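PDB 3WWX: S12 family peptidase, which probably hydrolyses amide bonds with a preference for D-configured substrates, as a serine hydrolase of the beta-lactamase-like S12 peptidase family. Local coordinates for residues G41-D46 with N325-W330; R48-S53 with S202-P207; Q12-A17 with D34-T39; A25-R30 with H320-N325. All coordinates share one frame; numbering follows the deposited sequence.

Contact 1 (G41-D46 with N325-W330); sequences GERGGD and NFNADW. With DIA (octane 1,8-diamine), chain B.
Arg43 reaches from the loop that follows strand 36-41 to the end of strand 320-326, a strand of the antiparallel sheet of this beta-lactamase-type fold, and holds Asn325 through its two terminal nitrogens. Both bond the one amide oxygen: Arg43 NH2 lies 2.9 Å from Asn325 OD1 and Arg43 NH1 lies 3.0 Å from the same atom. The oxygen sits close to the guanidinium plane, but the two groups are turned nearly perpendicular, their planes 86° apart. NH1 lies in the carbonyl plane, on a lone pair, while NH2 stands above that plane. A bend at chi2 (71°) turns the arginine chain toward the strand, and Asp47 holds its NE in a salt bridge. The other end of the amide is also held, since Asn325 ND2 bonds Ser308 and Ser310. Asn327 completes the contact: its CB packs over one guanidinium face, 3.8 Å from Arg43 NH1, while its side-chain oxygen takes the backbone N-H of Gly24. Beyond it the chain runs on to Asp329, which lines the pocket of the bound octane 1,8-diamine. At the outer end a single water bridges the segments, donating to Glu42 O at 2.7 Å and accepting from Asn327 ND2 at 2.8 Å.

Contact 2 (R48-S53 with S202-P207); sequences RYRVGS and SAMPEP
Arg48, Arg50 and Met204 form the close-packed part of this contact, where the thioether is laid over one face of the Arg50 guanidinium group. Met204 SD stands 3.6 Å from both Arg50 CZ and Arg50 NH2, displaced toward the rim of the flat group. Bends at chi2 and chi3 (-66° and -63°) fold the methionine back on itself and bring its CE to 3.6 Å from Arg48 O and against the backbone of Tyr49. The extended chain of Arg48 passes the rings of Pro205 and Pro207, with Arg48 CD 3.8 Å from Pro205 CG, and one face of its guanidinium lies over Glu206 O; that approach is not a hydrogen bond, the angle at NE being poor. One direct backbone bond joins the two segments, from Arg48 N to Pro207 O at 2.8 Å. Loop 202-207 runs roughly antiparallel to residues 48-50, whose short strand 49-50 pairs with strand 241-242 in a small two-stranded sheet beside the main sheet of the beta-lactamase-like fold. Packing is looser toward Ser202 and Ala203. There Arg50 NH2 makes a weak bond, near the plane of its guanidinium, to Ser202 O at 3.0 Å; its stronger partner is Ser227 O. A water links the next peptide, accepting from Arg50 NH1 at 2.8 Å and donating to Ala203 O. Ala203 is exposed, and the exposed Glu206 likewise starts its side chain away from residues 48-50.

Contact 3 (Q12-A17 with D34-T39); sequences QALEAA and DRWTGT
Leu14 is the side chain through which helix 8-19 meets strand 36-41, and its CD1 does nearly all the touching. This methyl rests on the peptide between Gly38 and Thr39, 3.5 Å from Gly38 O and 3.8 Å from Thr39 N, and reaches the far end of the indole, with Trp36 CH2 at 4.1 Å. Gly38, having no side chain, leaves its backbone accessible to both the methyl and the indole.

With chi1 at 165°, Trp36 has its CG swung to the side opposite the backbone N, and the ring folds back along its strand until one face covers Gly38 N. His7 stacks on this ring, while Leu14 also packs on Ala25 and Ala27 of strand 24-31, thereby spanning two adjacent strands. At the exposed border Glu15 turns its carboxylate toward the strand, and Gln11 NE2 links the two elements by bonding both Glu15 OE2 and Thr39 O.

The axes of helix segment 12-17 and strand segment 36-39 approach to 8.4 Å, with their directions 23° apart. On another side of the helix Ala13 packs against helix 334-343, and an N-terminal helix lying in this way beside the C-terminal helix on the outer face of the antiparallel sheet is characteristic of the alpha/beta domain of serine beta-lactamases and penicillin-recognising enzymes.

Contact 4 (A25-R30 with H320-N325); sequences AVAQAR and HSLAGN
Ala27 and Ala29 share one neighbour across the strands, the side chain of Leu322, in the central antiparallel sheet of the beta-lactamase-like fold. Leu322 CD1 sits 4.2 Å from Ala27 CB and 4.1 Å from Ala29 CB, so a single branch bridges two small residues on the face covered by helix 334-343. The leucine's chi1 of 169° sets CG beside its carbonyl carbon, and its end leans toward the partner strand. Gly324 faces Ala27 in a non-hydrogen-bonded pair with the CA atoms only 3.9 Å apart, and Gly324 CA lies 3.1 Å from Val26 O.

The opposite face carries Val26, Gln28 and Arg30 with Asn325, Ala323 and Ser321, which form hydrogen-bonded pairs. Val26 lays its CG1 obliquely against Asn325 CB, at 4.0 Å. The amide of Gln28 leads away from the strand pair: its OE1 takes a bond from Arg35 and its NE2 gives one to Gly45 O. Arg30 likewise points its extended chain outward, while its CB packs near Ser321 OG, a hydroxyl held by Gln248 and Arg252 of helix 244-255.

Six backbone bonds in three reciprocal pairs join the strands. At the far end, the ring of His320 swings back toward the partner strand, its NE2 bonded to Glu341, and His320 CD2 comes within 3.5 Å of Arg30 O.

From the N terminus, helix 8-19 leads into the hairpin of strands 24-31 and 36-41, and contact 3 closes this first short loop by laying the helix on the second strand. Contact 4 crosses it, because strand 24-31 lies between the segments of contact 3 and finds its partner 290 residues later in strand 320-326. Contact 1 opens at the end of the hairpin and returns to the end of that same strand, so contacts 1 and 4 also cross and share Asn325. Contact 2 lies within both of these long loops, joining strand 49-50 to loop 202-207; Tyr49 packs on Asn325 and connects it with contacts 1 and 4.

Contact 1 (G41-D46 with N325-W330)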
loop_
_atom_site.group_PDB
_atom_site.type_symbol
_atom_site.label_atom_id
_atom_site.label_comp_id
_atom_site.label_asym_id
_atom_site.label_seq_id
_atom_site.Cartn_x
_atom_site.Cartn_y
_atom_site.Cartn_z
ATOM N N GLY A 41 -18.529 14.103 -7.005
ATOM C CA GLY A 41 -18.457 13.707 -8.397
ATOM C C GLY A 41 -19.292 12.471 -8.650
ATOM O O GLY A 41 -20.327 12.244 -8.022
ATOM N N GLU A 42 -18.814 11.628 -9.559
ATOM C CA GLU A 42 -19.494 10.403 -9.917
ATOM C C GLU A 42 -18.874 9.220 -9.177
ATOM O O GLU A 42 -17.860 8.664 -9.592
ATOM C CB GLU A 42 -19.444 10.199 -11.431
ATOM C CG GLU A 42 -20.332 11.187 -12.202
ATOM C CD GLU A 42 -21.800 11.051 -11.836
ATOM O OE1 GLU A 42 -22.364 9.958 -12.073
ATOM O OE2 GLU A 42 -22.378 12.030 -11.289
ATOM N N ARG A 43 -19.500 8.846 -8.072
ATOM C CA ARG A 43 -18.902 7.871 -7.173
ATOM C C ARG A 43 -19.916 7.365 -6.186
ATOM O O ARG A 43 -20.818 8.125 -5.780
ATOM C CB ARG A 43 -17.733 8.508 -6.420
ATOM C CG ARG A 43 -16.675 7.506 -6.000
ATOM C CD ARG A 43 -15.875 6.991 -7.201
ATOM N NE ARG A 43 -15.185 5.733 -6.842
ATOM C CZ ARG A 43 -13.923 5.641 -6.423
ATOM N NH1 ARG A 43 -13.149 6.698 -6.326
ATOM N NH2 ARG A 43 -13.422 4.452 -6.094
ATOM N N GLY A 44 -19.787 6.098 -5.800
ATOM C CA GLY A 44 -20.622 5.484 -4.777
ATOM C C GLY A 44 -19.860 5.293 -3.469
ATOM O O GLY A 44 -18.659 5.016 -3.475
ATOM N N GLY A 45 -20.550 5.437 -2.347
ATOM C CA GLY A 45 -19.873 5.430 -1.058
ATOM C C GLY A 45 -19.273 4.086 -0.696
ATOM O O GLY A 45 -18.326 4.031 0.075
ATOM N N ASP A 46 -19.828 3.008 -1.242
ATOM C CA ASP A 46 -19.339 1.652 -1.007
ATOM C C ASP A 46 -18.461 1.128 -2.156
ATOM O O ASP A 46 -18.184 -0.078 -2.243
ATOM C CB ASP A 46 -20.521 0.724 -0.774
ATOM C CG ASP A 46 -21.305 1.097 0.482
ATOM O OD1 ASP A 46 -20.688 1.314 1.545
ATOM O OD2 ASP A 46 -22.552 1.194 0.390
ATOM N N ASN A 325 -10.629 7.088 -1.648
ATOM C CA ASN A 325 -10.086 6.842 -2.979
ATOM C C ASN A 325 -10.461 7.936 -3.962
ATOM O O ASN A 325 -11.610 8.418 -3.960
ATOM C CB ASN A 325 -10.586 5.487 -3.504
ATOM C CG ASN A 325 -9.976 5.118 -4.853
ATOM O OD1 ASN A 325 -10.610 5.241 -5.906
ATOM N ND2 ASN A 325 -8.728 4.672 -4.835
ATOM N N PHE A 326 -9.502 8.280 -4.814
ATOM C CA PHE A 326 -9.742 9.077 -6.010
ATOM C C PHE A 326 -9.555 8.170 -7.214
ATOM O O PHE A 326 -8.575 7.424 -7.279
ATOM C CB PHE A 326 -8.712 10.206 -6.131
ATOM C CG PHE A 326 -8.660 11.154 -4.952
ATOM C CD1 PHE A 326 -9.785 11.440 -4.203
ATOM C CD2 PHE A 326 -7.478 11.784 -4.645
ATOM C CE1 PHE A 326 -9.721 12.329 -3.142
ATOM C CE2 PHE A 326 -7.402 12.690 -3.581
ATOM C CZ PHE A 326 -8.532 12.955 -2.840
ATOM N N ASN A 327 -10.440 8.278 -8.214
ATOM C CA ASN A 327 -10.345 7.440 -9.423
ATOM C C ASN A 327 -9.665 8.159 -10.593
ATOM O O ASN A 327 -9.902 7.837 -11.766
ATOM C CB ASN A 327 -11.705 6.882 -9.823
ATOM C CG ASN A 327 -12.669 7.949 -10.265
ATOM O OD1 ASN A 327 -12.400 9.145 -10.134
ATOM N ND2 ASN A 327 -13.797 7.514 -10.822
ATOM N N ALA A 328 -8.815 9.126 -10.272
ATOM C CA ALA A 328 -7.856 9.664 -11.239
ATOM C C ALA A 328 -6.520 9.615 -10.553
ATOM O O ALA A 328 -6.416 9.901 -9.353
ATOM C CB ALA A 328 -8.195 11.080 -11.618
ATOM N N ASP A 329 -5.482 9.281 -11.293
ATOM C CA ASP A 329 -4.163 9.198 -10.684
ATOM C C ASP A 329 -3.304 10.426 -10.963
ATOM O O ASP A 329 -2.126 10.439 -10.601
ATOM C CB ASP A 329 -3.451 7.909 -11.082
ATOM C CG ASP A 329 -3.334 7.732 -12.579
ATOM O OD1 ASP A 329 -3.438 8.723 -13.334
ATOM O OD2 ASP A 329 -3.126 6.580 -13.006
ATOM N N TRP A 330 -3.896 11.458 -11.565
ATOM C CA TRP A 330 -3.178 12.680 -11.944
ATOM C C TRP A 330 -3.679 13.913 -11.205
ATOM O O TRP A 330 -3.145 15.016 -11.404
ATOM C CB TRP A 330 -3.307 12.937 -13.449
ATOM C CG TRP A 330 -4.686 13.385 -13.871
ATOM C CD1 TRP A 330 -5.177 14.666 -13.861
ATOM C CD2 TRP A 330 -5.759 12.562 -14.342
ATOM N NE1 TRP A 330 -6.477 14.686 -14.285
ATOM C CE2 TRP A 330 -6.859 13.404 -14.596
ATOM C CE3 TRP A 330 -5.895 11.191 -14.577
ATOM C CZ2 TRP A 330 -8.062 12.928 -15.055
ATOM C CZ3 TRP A 330 -7.088 10.725 -15.042
ATOM C CH2 TRP A 330 -8.159 11.580 -15.283
HETATM N N1 DIA B . 1.068 6.105 -15.414
HETATM C C1 DIA B . 0.398 4.856 -15.252
HETATM C C2 DIA B . -0.356 4.632 -13.958
HETATM C C3 DIA B . 0.247 5.282 -12.757
HETATM C C4 DIA B . 0.727 4.375 -11.644
HETATM C C5 DIA B . 0.053 4.668 -10.330
HETATM C C6 DIA B . 0.072 6.123 -9.930
HETATM C C7 DIA B . -0.756 6.366 -8.709
HETATM C C8 DIA B . -0.508 7.775 -8.244
HETATM N N8 DIA B . -1.603 8.177 -7.433
HETATM O O HOH W 1 -16.181 8.754 -11.744
#

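Contact 2 (R48-S53 with S202-P207)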
loop_
_atom_site.group_PDB
_atom_site.type_symbol
_atom_site.label_atom_id
_atom_site.label_comp_id
_atom_site.label_asym_id
_atom_site.label_seq_id
_atom_site.Cartn_x
_atom_site.Cartn_y
_atom_site.Cartn_z
ATOM N N ARG A 48 -15.638 -0.186 -4.414
ATOM C CA ARG A 48 -14.424 -0.961 -4.211
ATOM C C ARG A 48 -13.383 -0.460 -5.190
ATOM O O ARG A 48 -13.705 -0.063 -6.315
ATOM C CB ARG A 48 -14.730 -2.452 -4.409
ATOM C CG ARG A 48 -15.761 -2.954 -3.383
ATOM C CD ARG A 48 -16.160 -4.435 -3.468
ATOM N NE ARG A 48 -17.210 -4.685 -2.486
ATOM C CZ ARG A 48 -17.753 -5.871 -2.210
ATOM N NH1 ARG A 48 -17.349 -6.953 -2.814
ATOM N NH2 ARG A 48 -18.705 -5.960 -1.295
ATOM N N TYR A 49 -12.129 -0.491 -4.773
ATOM C CA TYR A 49 -11.045 0.072 -5.559
ATOM C C TYR A 49 -9.747 -0.658 -5.282
ATOM O O TYR A 49 -9.581 -1.335 -4.256
ATOM C CB TYR A 49 -10.905 1.579 -5.280
ATOM C CG TYR A 49 -10.971 1.989 -3.813
ATOM C CD1 TYR A 49 -12.171 2.321 -3.223
ATOM C CD2 TYR A 49 -9.834 2.057 -3.035
ATOM C CE1 TYR A 49 -12.240 2.725 -1.901
ATOM C CE2 TYR A 49 -9.893 2.437 -1.696
ATOM C CZ TYR A 49 -11.099 2.779 -1.138
ATOM O OH TYR A 49 -11.164 3.198 0.186
ATOM N N ARG A 50 -8.833 -0.537 -6.230
ATOM C CA ARG A 50 -7.488 -1.064 -6.106
ATOM C C ARG A 50 -6.738 -0.232 -5.089
ATOM O O ARG A 50 -6.481 0.959 -5.322
ATOM C CB ARG A 50 -6.804 -1.005 -7.469
ATOM C CG ARG A 50 -7.531 -1.814 -8.546
ATOM C CD ARG A 50 -6.648 -1.967 -9.793
ATOM N NE ARG A 50 -7.400 -2.565 -10.898
ATOM C CZ ARG A 50 -7.684 -3.860 -10.991
ATOM N NH1 ARG A 50 -7.227 -4.716 -10.106
ATOM N NH2 ARG A 50 -8.420 -4.306 -11.992
ATOM N N VAL A 51 -6.382 -0.822 -3.951
ATOM C CA VAL A 51 -5.766 -0.051 -2.864
ATOM C C VAL A 51 -4.268 0.168 -3.059
ATOM O O VAL A 51 -3.622 0.849 -2.254
ATOM C CB VAL A 51 -6.035 -0.686 -1.494
ATOM C CG1 VAL A 51 -7.507 -0.955 -1.320
ATOM C CG2 VAL A 51 -5.236 -1.974 -1.306
ATOM N N GLY A 52 -3.726 -0.379 -4.138
ATOM C CA GLY A 52 -2.303 -0.224 -4.393
ATOM C C GLY A 52 -1.434 -0.558 -3.196
ATOM O O GLY A 52 -1.648 -1.565 -2.530
ATOM N N SER A 53 -0.480 0.330 -2.932
ATOM C CA SER A 53 0.568 0.190 -1.928
ATOM C C SER A 53 0.085 -0.104 -0.503
ATOM O O SER A 53 0.855 -0.567 0.346
ATOM C CB SER A 53 1.357 1.510 -1.940
ATOM O OG SER A 53 1.368 2.080 -3.258
ATOM N N SER A 202 -8.333 -9.722 -13.520
ATOM C CA SER A 202 -8.355 -8.333 -13.947
ATOM C C SER A 202 -9.659 -7.590 -13.689
ATOM O O SER A 202 -9.690 -6.373 -13.771
ATOM C CB SER A 202 -8.013 -8.217 -15.436
ATOM O OG SER A 202 -9.064 -8.743 -16.250
ATOM N N ALA A 203 -10.735 -8.312 -13.403
ATOM C CA ALA A 203 -12.041 -7.678 -13.254
ATOM C C ALA A 203 -12.166 -6.943 -11.938
ATOM O O ALA A 203 -11.463 -7.251 -10.967
ATOM C CB ALA A 203 -13.158 -8.710 -13.386
ATOM N N MET A 204 -13.063 -5.964 -11.912
ATOM C CA MET A 204 -13.417 -5.233 -10.686
ATOM C C MET A 204 -14.737 -5.719 -10.132
ATOM O O MET A 204 -15.679 -5.908 -10.893
ATOM C CB MET A 204 -13.508 -3.726 -10.963
ATOM C CG MET A 204 -12.167 -3.070 -11.263
ATOM S SD MET A 204 -11.044 -3.062 -9.862
ATOM C CE MET A 204 -11.894 -2.053 -8.641
ATOM N N PRO A 205 -14.821 -5.915 -8.809
ATOM C CA PRO A 205 -16.101 -6.270 -8.179
ATOM C C PRO A 205 -17.027 -5.075 -8.119
ATOM O O PRO A 205 -16.604 -3.927 -8.331
ATOM C CB PRO A 205 -15.697 -6.697 -6.764
ATOM C CG PRO A 205 -14.437 -5.852 -6.498
ATOM C CD PRO A 205 -13.730 -5.774 -7.825
ATOM N N GLU A 206 -18.292 -5.349 -7.844
ATOM C CA GLU A 206 -19.272 -4.321 -7.571
ATOM C C GLU A 206 -19.378 -4.092 -6.076
ATOM O O GLU A 206 -19.083 -4.983 -5.290
ATOM C CB GLU A 206 -20.651 -4.781 -8.028
ATOM C CG GLU A 206 -20.758 -5.129 -9.468
ATOM C CD GLU A 206 -20.461 -3.979 -10.363
ATOM O OE1 GLU A 206 -19.738 -4.192 -11.360
ATOM O OE2 GLU A 206 -20.941 -2.855 -10.069
ATOM N N PRO A 207 -19.797 -2.875 -5.684
ATOM C CA PRO A 207 -19.913 -1.706 -6.546
ATOM C C PRO A 207 -18.543 -1.112 -6.854
ATOM O O PRO A 207 -17.624 -1.215 -6.049
ATOM C CB PRO A 207 -20.748 -0.729 -5.706
ATOM C CG PRO A 207 -20.706 -1.224 -4.342
ATOM C CD PRO A 207 -20.066 -2.541 -4.280
HETATM O O HOH W 2 -8.602 -7.114 -10.611
#

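Contact 3 (Q12-A17 with D34-T39)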
loop_
_atom_site.group_PDB
_atom_site.type_symbol
_atom_site.label_atom_id
_atom_site.label_comp_id
_atom_site.label_asym_id
_atom_site.label_seq_id
_atom_site.Cartn_x
_atom_site.Cartn_y
_atom_site.Cartn_z
ATOM N N GLN A 12 -16.004 18.588 2.093
ATOM C CA GLN A 12 -15.448 19.693 1.335
ATOM C C GLN A 12 -14.168 19.286 0.606
ATOM O O GLN A 12 -13.919 19.693 -0.528
ATOM C CB GLN A 12 -15.160 20.841 2.310
ATOM C CG GLN A 12 -15.149 22.232 1.756
ATOM C CD GLN A 12 -15.198 23.259 2.884
ATOM O OE1 GLN A 12 -16.020 23.147 3.793
ATOM N NE2 GLN A 12 -14.297 24.235 2.848
ATOM N N ALA A 13 -13.337 18.476 1.268
ATOM C CA ALA A 13 -12.066 18.052 0.700
ATOM C C ALA A 13 -12.277 17.081 -0.472
ATOM O O ALA A 13 -11.524 17.095 -1.432
ATOM C CB ALA A 13 -11.180 17.417 1.776
ATOM N N LEU A 14 -13.316 16.268 -0.390
ATOM C CA LEU A 14 -13.686 15.428 -1.526
ATOM C C LEU A 14 -14.121 16.300 -2.702
ATOM O O LEU A 14 -13.743 16.045 -3.856
ATOM C CB LEU A 14 -14.818 14.475 -1.170
ATOM C CG LEU A 14 -14.533 13.430 -0.078
ATOM C CD1 LEU A 14 -15.737 12.573 0.173
ATOM C CD2 LEU A 14 -13.325 12.572 -0.456
ATOM N N GLU A 15 -14.936 17.318 -2.409
ATOM C CA GLU A 15 -15.359 18.239 -3.459
ATOM C C GLU A 15 -14.170 18.972 -4.089
ATOM O O GLU A 15 -14.126 19.178 -5.307
ATOM C CB GLU A 15 -16.363 19.252 -2.910
ATOM C CG GLU A 15 -17.628 18.651 -2.345
ATOM C CD GLU A 15 -18.538 18.043 -3.375
ATOM O OE1 GLU A 15 -18.245 18.159 -4.587
ATOM O OE2 GLU A 15 -19.565 17.442 -2.970
ATOM N N ALA A 16 -13.178 19.347 -3.289
ATOM C CA ALA A 16 -11.975 19.967 -3.841
ATOM C C ALA A 16 -11.211 19.046 -4.799
ATOM O O ALA A 16 -10.668 19.490 -5.814
ATOM C CB ALA A 16 -11.064 20.450 -2.742
ATOM N N ALA A 17 -11.143 17.762 -4.459
ATOM C CA ALA A 17 -10.482 16.800 -5.330
ATOM C C ALA A 17 -11.181 16.723 -6.684
ATOM O O ALA A 17 -10.533 16.703 -7.728
ATOM C CB ALA A 17 -10.480 15.433 -4.650
ATOM N N ASP A 34 -19.493 5.700 15.045
ATOM C CA ASP A 34 -20.461 6.282 14.091
ATOM C C ASP A 34 -19.832 6.594 12.728
ATOM O O ASP A 34 -19.371 7.695 12.470
ATOM C CB ASP A 34 -21.153 7.519 14.682
ATOM C CG ASP A 34 -21.800 7.218 16.020
ATOM O OD1 ASP A 34 -22.605 6.265 16.081
ATOM O OD2 ASP A 34 -21.454 7.892 17.014
ATOM N N ARG A 35 -19.839 5.585 11.865
ATOM C CA ARG A 35 -19.173 5.666 10.565
ATOM C C ARG A 35 -19.901 6.596 9.592
ATOM O O ARG A 35 -21.094 6.429 9.354
ATOM C CB ARG A 35 -19.050 4.258 9.975
ATOM C CG ARG A 35 -18.178 4.152 8.704
ATOM C CD ARG A 35 -17.923 2.679 8.365
ATOM N NE ARG A 35 -19.174 1.919 8.324
ATOM C CZ ARG A 35 -19.939 1.734 7.245
ATOM N NH1 ARG A 35 -19.592 2.217 6.050
ATOM N NH2 ARG A 35 -21.063 1.037 7.358
ATOM N N TRP A 36 -19.153 7.544 9.022
ATOM C CA TRP A 36 -19.621 8.501 8.024
ATOM C C TRP A 36 -19.143 8.085 6.638
ATOM O O TRP A 36 -18.037 7.565 6.504
ATOM C CB TRP A 36 -19.044 9.873 8.334
ATOM C CG TRP A 36 -19.134 10.882 7.214
ATOM C CD1 TRP A 36 -20.194 11.707 6.930
ATOM C CD2 TRP A 36 -18.120 11.199 6.251
ATOM N NE1 TRP A 36 -19.904 12.497 5.855
ATOM C CE2 TRP A 36 -18.632 12.219 5.422
ATOM C CE3 TRP A 36 -16.824 10.724 6.012
ATOM C CZ2 TRP A 36 -17.904 12.758 4.373
ATOM C CZ3 TRP A 36 -16.105 11.265 4.967
ATOM C CH2 TRP A 36 -16.643 12.271 4.162
ATOM N N THR A 37 -19.974 8.328 5.623
ATOM C CA THR A 37 -19.639 8.038 4.234
ATOM C C THR A 37 -19.888 9.285 3.403
ATOM O O THR A 37 -20.944 9.931 3.506
ATOM C CB THR A 37 -20.489 6.890 3.681
ATOM O OG1 THR A 37 -20.255 5.684 4.413
ATOM C CG2 THR A 37 -20.171 6.640 2.199
ATOM N N GLY A 38 -18.915 9.639 2.580
ATOM C CA GLY A 38 -19.022 10.790 1.713
ATOM C C GLY A 38 -18.567 10.497 0.300
ATOM O O GLY A 38 -17.653 9.695 0.079
ATOM N N THR A 39 -19.210 11.151 -0.665
ATOM C CA THR A 39 -18.826 11.075 -2.062
ATOM C C THR A 39 -18.892 12.443 -2.699
ATOM O O THR A 39 -19.677 13.299 -2.254
ATOM C CB THR A 39 -19.754 10.140 -2.868
ATOM O OG1 THR A 39 -21.115 10.558 -2.698
ATOM C CG2 THR A 39 -19.623 8.708 -2.403
#

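Contact 4 (A25-R30 with H320-N325)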
loop_
_atom_site.group_PDB
_atom_site.type_symbol
_atom_site.label_atom_id
_atom_site.label_comp_id
_atom_site.label_asym_id
_atom_site.label_seq_id
_atom_site.Cartn_x
_atom_site.Cartn_y
_atom_site.Cartn_z
ATOM N N ALA A 25 -14.749 10.872 -6.129
ATOM C CA ALA A 25 -14.018 10.738 -4.877
ATOM C C ALA A 25 -14.924 10.128 -3.827
ATOM O O ALA A 25 -16.105 10.451 -3.737
ATOM C CB ALA A 25 -13.531 12.105 -4.417
ATOM N N VAL A 26 -14.375 9.225 -3.024
ATOM C CA VAL A 26 -15.115 8.618 -1.920
ATOM C C VAL A 26 -14.238 8.553 -0.680
ATOM O O VAL A 26 -13.022 8.352 -0.778
ATOM C CB VAL A 26 -15.611 7.185 -2.279
ATOM C CG1 VAL A 26 -14.459 6.296 -2.755
ATOM C CG2 VAL A 26 -16.350 6.533 -1.125
ATOM N N ALA A 27 -14.853 8.725 0.488
ATOM C CA ALA A 27 -14.175 8.476 1.758
ATOM C C ALA A 27 -15.184 8.021 2.778
ATOM O O ALA A 27 -16.390 8.285 2.655
ATOM C CB ALA A 27 -13.436 9.716 2.257
ATOM N N GLN A 28 -14.691 7.264 3.747
ATOM C CA GLN A 28 -15.444 6.959 4.945
ATOM C C GLN A 28 -14.563 7.243 6.135
ATOM O O GLN A 28 -13.339 7.167 6.043
ATOM C CB GLN A 28 -15.894 5.508 4.977
ATOM C CG GLN A 28 -16.924 5.143 3.921
ATOM C CD GLN A 28 -17.315 3.677 3.982
ATOM O OE1 GLN A 28 -17.208 3.039 5.037
ATOM N NE2 GLN A 28 -17.766 3.122 2.860
ATOM N N ALA A 29 -15.193 7.551 7.268
ATOM C CA ALA A 29 -14.447 7.875 8.474
ATOM C C ALA A 29 -15.246 7.453 9.683
ATOM O O ALA A 29 -16.459 7.287 9.616
ATOM C CB ALA A 29 -14.150 9.365 8.538
ATOM N N ARG A 30 -14.553 7.267 10.786
ATOM C CA ARG A 30 -15.208 6.904 12.038
ATOM C C ARG A 30 -14.381 7.495 13.157
ATOM O O ARG A 30 -13.277 7.036 13.457
ATOM C CB ARG A 30 -15.352 5.378 12.155
ATOM C CG ARG A 30 -16.108 4.905 13.368
ATOM C CD ARG A 30 -16.367 3.408 13.218
ATOM N NE ARG A 30 -17.140 2.870 14.319
ATOM C CZ ARG A 30 -16.782 1.827 15.060
ATOM N NH1 ARG A 30 -15.652 1.175 14.822
ATOM N NH2 ARG A 30 -17.576 1.433 16.045
ATOM N N HIS A 320 -9.828 6.633 15.784
ATOM C CA HIS A 320 -10.318 7.546 14.764
ATOM C C HIS A 320 -9.691 7.109 13.443
ATOM O O HIS A 320 -8.474 7.137 13.305
ATOM C CB HIS A 320 -9.921 8.986 15.092
ATOM C CG HIS A 320 -10.413 9.998 14.104
ATOM N ND1 HIS A 320 -10.085 11.337 14.186
ATOM C CD2 HIS A 320 -11.212 9.870 13.018
ATOM C CE1 HIS A 320 -10.648 11.983 13.184
ATOM N NE2 HIS A 320 -11.338 11.122 12.461
ATOM N N SER A 321 -10.537 6.693 12.506
ATOM C CA SER A 321 -10.078 6.179 11.212
ATOM C C SER A 321 -10.674 6.925 10.018
ATOM O O SER A 321 -11.727 7.567 10.110
ATOM C CB SER A 321 -10.426 4.698 11.106
ATOM O OG SER A 321 -11.804 4.485 11.281
ATOM N N LEU A 322 -9.985 6.764 8.885
ATOM C CA LEU A 322 -10.370 7.358 7.614
ATOM C C LEU A 322 -9.834 6.474 6.499
ATOM O O LEU A 322 -8.712 5.989 6.586
ATOM C CB LEU A 322 -9.747 8.741 7.500
ATOM C CG LEU A 322 -9.802 9.456 6.131
ATOM C CD1 LEU A 322 -11.210 9.874 5.759
ATOM C CD2 LEU A 322 -8.849 10.675 6.116
ATOM N N ALA A 323 -10.608 6.293 5.440
ATOM C CA ALA A 323 -10.078 5.652 4.224
ATOM C C ALA A 323 -10.824 6.209 3.045
ATOM O O ALA A 323 -11.969 6.626 3.168
ATOM C CB ALA A 323 -10.223 4.134 4.286
ATOM N N GLY A 324 -10.185 6.230 1.888
ATOM C CA GLY A 324 -10.860 6.745 0.708
ATOM C C GLY A 324 -10.067 6.569 -0.560
ATOM O O GLY A 324 -8.961 6.035 -0.556
ATOM N N ASN A 325 -10.629 7.088 -1.648
ATOM C CA ASN A 325 -10.086 6.842 -2.979
ATOM C C ASN A 325 -10.461 7.936 -3.962
ATOM O O ASN A 325 -11.610 8.418 -3.960
ATOM C CB ASN A 325 -10.586 5.487 -3.504
ATOM C CG ASN A 325 -9.976 5.118 -4.853
ATOM O OD1 ASN A 325 -10.610 5.241 -5.906
ATOM N ND2 ASN A 325 -8.728 4.672 -4.835
#